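Local coordinates for protein cytochrome CH (PDB 1QN2) that probably carries electrons in methylotrophic metabolism as a soluble c-type cytochrome related to cytochrome c2, with a covalently bound heme c, at residues A[2-7]-A[92-97]. Residues are numbered along the deposited sequence; the frame is centred on the assembly and turned at random.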
ATOM      1  N   GLY A   2      13.776   1.178   8.981  1.00 48.40           N
ATOM      2  CA  GLY A   2      13.353   0.842   7.625  1.00 32.77           C
ATOM      3  C   GLY A   2      14.379   1.359   6.631  1.00 20.37           C
ATOM      4  O   GLY A   2      14.827   2.494   6.755  1.00 32.29           O
ATOM      5  N   ASP A   3      14.752   0.530   5.658  1.00 28.27           N
ATOM      6  CA  ASP A   3      15.750   0.930   4.664  1.00 26.06           C
ATOM      7  C   ASP A   3      15.163   0.967   3.261  1.00 27.40           C
ATOM      8  O   ASP A   3      14.735  -0.068   2.741  1.00 24.16           O
ATOM      9  CB  ASP A   3      16.930  -0.057   4.704  1.00 31.03           C
ATOM     10  CG  ASP A   3      17.871   0.175   3.528  1.00 35.85           C
ATOM     11  OD1 ASP A   3      18.453   1.274   3.476  1.00 45.72           O
ATOM     12  OD2 ASP A   3      18.005  -0.732   2.689  1.00 39.95           O
ATOM     13  N   ALA A   4      15.145   2.153   2.663  1.00 20.21           N
ATOM     14  CA  ALA A   4      14.611   2.372   1.338  1.00 24.40           C
ATOM     15  C   ALA A   4      15.195   1.468   0.283  1.00 28.66           C
ATOM     16  O   ALA A   4      14.469   0.956  -0.584  1.00 22.03           O
ATOM     17  CB  ALA A   4      14.659   3.831   0.946  1.00 22.50           C
ATOM     18  N   ALA A   5      16.504   1.234   0.319  1.00 23.53           N
ATOM     19  CA  ALA A   5      17.154   0.370  -0.659  1.00 29.77           C
ATOM     20  C   ALA A   5      16.583  -1.040  -0.599  1.00 18.71           C
ATOM     21  O   ALA A   5      16.208  -1.635  -1.611  1.00 24.79           O
ATOM     22  CB  ALA A   5      18.661   0.340  -0.435  1.00 19.58           C
ATOM     23  N   ALA A   6      16.515  -1.590   0.611  1.00 24.87           N
ATOM     24  CA  ALA A   6      15.958  -2.953   0.717  1.00 30.48           C
ATOM     25  C   ALA A   6      14.486  -2.924   0.272  1.00 18.95           C
ATOM     26  O   ALA A   6      14.008  -3.858  -0.368  1.00 27.16           O
ATOM     27  CB  ALA A   6      16.061  -3.425   2.159  1.00 20.37           C
ATOM     28  N   GLY A   7      13.798  -1.840   0.605  1.00 21.71           N
ATOM     29  CA  GLY A   7      12.396  -1.709   0.236  1.00 24.71           C
ATOM     30  C   GLY A   7      12.174  -1.682  -1.261  1.00 41.37           C
ATOM     31  O   GLY A   7      11.193  -2.232  -1.768  1.00 21.95           O
ATOM     32  N   ILE A  92       9.666  -1.801   2.870  1.00 23.84           N
ATOM     33  CA  ILE A  92       8.764  -1.316   1.821  1.00 27.56           C
ATOM     34  C   ILE A  92       8.226   0.058   2.181  1.00 17.29           C
ATOM     35  O   ILE A  92       8.148   0.967   1.350  1.00 20.06           O
ATOM     36  CB  ILE A  92       7.607  -2.308   1.605  1.00 29.29           C
ATOM     37  CG1 ILE A  92       8.135  -3.593   0.974  1.00 26.13           C
ATOM     38  CG2 ILE A  92       6.510  -1.687   0.761  1.00 28.82           C
ATOM     39  CD1 ILE A  92       7.181  -4.697   0.666  1.00 29.77           C
ATOM     40  N   ILE A  93       7.851   0.250   3.448  1.00 18.79           N
ATOM     41  CA  ILE A  93       7.332   1.554   3.855  1.00 20.61           C
ATOM     42  C   ILE A  93       8.395   2.631   3.732  1.00 30.16           C
ATOM     43  O   ILE A  93       8.140   3.786   3.371  1.00 20.77           O
ATOM     44  CB  ILE A  93       6.752   1.519   5.275  1.00 21.87           C
ATOM     45  CG1 ILE A  93       5.522   0.585   5.312  1.00 30.64           C
ATOM     46  CG2 ILE A  93       6.350   2.909   5.732  1.00 16.74           C
ATOM     47  CD1 ILE A  93       5.175   0.070   6.692  1.00 32.45           C
ATOM     48  N   ALA A  94       9.646   2.281   4.024  1.00 25.11           N
ATOM     49  CA  ALA A  94      10.705   3.327   3.887  1.00 20.13           C
ATOM     50  C   ALA A  94      10.791   3.722   2.411  1.00 18.87           C
ATOM     51  O   ALA A  94      11.003   4.867   2.013  1.00 24.24           O
ATOM     52  CB  ALA A  94      12.029   2.673   4.311  1.00 20.06           C
ATOM     53  N   TYR A  95      10.608   2.716   1.557  1.00 21.56           N
ATOM     54  CA  TYR A  95      10.671   2.969   0.118  1.00 15.08           C
ATOM     55  C   TYR A  95       9.544   3.864  -0.347  1.00 23.77           C
ATOM     56  O   TYR A  95       9.767   4.803  -1.117  1.00 21.95           O
ATOM     57  CB  TYR A  95      10.703   1.653  -0.648  1.00 19.82           C
ATOM     58  CG  TYR A  95      10.579   1.817  -2.145  1.00 29.61           C
ATOM     59  CD1 TYR A  95      11.515   2.585  -2.834  1.00 24.40           C
ATOM     60  CD2 TYR A  95       9.539   1.237  -2.858  1.00 22.50           C
ATOM     61  CE1 TYR A  95      11.406   2.756  -4.198  1.00 28.42           C
ATOM     62  CE2 TYR A  95       9.439   1.380  -4.235  1.00 23.92           C
ATOM     63  CZ  TYR A  95      10.379   2.156  -4.891  1.00 31.11           C
ATOM     64  OH  TYR A  95      10.316   2.370  -6.250  1.00 26.92           O
ATOM     65  N   LEU A  96       8.322   3.596   0.117  1.00 18.00           N
ATOM     66  CA  LEU A  96       7.151   4.370  -0.245  1.00 15.40           C
ATOM     67  C   LEU A  96       7.287   5.833   0.140  1.00 14.61           C
ATOM     68  O   LEU A  96       6.825   6.729  -0.566  1.00 22.58           O
ATOM     69  CB  LEU A  96       5.894   3.781   0.419  1.00 16.27           C
ATOM     70  CG  LEU A  96       5.435   2.396  -0.028  1.00 19.90           C
ATOM     71  CD1 LEU A  96       4.135   2.024   0.713  1.00 26.69           C
ATOM     72  CD2 LEU A  96       5.196   2.378  -1.527  1.00 28.42           C
ATOM     73  N   LYS A  97       7.928   6.078   1.281  1.00 21.16           N
ATOM     74  CA  LYS A  97       8.109   7.451   1.733  1.00 22.82           C
ATOM     75  C   LYS A  97       8.951   8.248   0.743  1.00 35.53           C
ATOM     76  O   LYS A  97       8.775   9.459   0.600  1.00 34.19           O
ATOM     77  CB  LYS A  97       8.748   7.478   3.124  1.00 20.21           C
ATOM     78  CG  LYS A  97       7.821   7.053   4.253  1.00 30.16           C
ATOM     79  CD  LYS A  97       8.466   7.298   5.601  1.00 28.03           C
ATOM     80  CE  LYS A  97       7.676   6.800   6.779  1.00 48.48           C
ATOM     81  NZ  LYS A  97       8.402   7.068   8.058  1.00 41.85           N
TER
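G7 and A4 meet Y95, A94 and I92 in a close helix-helix packing, where the first turn of the N-terminal helix 4-10 lies against the C-terminal helix 86-98. The backbone of 2-7 is met mostly by the CB atoms of A94 and Y95, but where a residue lacks a side chain, two helices can approach until main chain meets main chain. G7 is the example here, its CA lying 4.0 Å from I92 CA and 3.8 Å from I92 N. Y95 fills the neighbouring position, with its CB 3.7 Å from G7 C and 3.8 Å from A4 O. Its CG stands anti to the backbone N (chi1 172°), and the ring, set obliquely to G7 C and A4 O, runs on past the crossing to stack edge-to-face with F11. Such a crossing of the N- and C-terminal helices is a hallmark of the class I cytochrome c fold. The A94 methyl, pointing toward 2-7, packs against the backbone that leads into the helix, 3.6 Å from both G2 C and A4 N. D3 starts that helix as its N-cap: OD2 accepts from A6 N at 2.7 Å, met 45° out of the carboxylate plane, while D3 N donates to D91 of the partner helix. The CB of I92, itself a buried residue, points away from 2-7, and its side chain touches the heme and packs on L66 and I83.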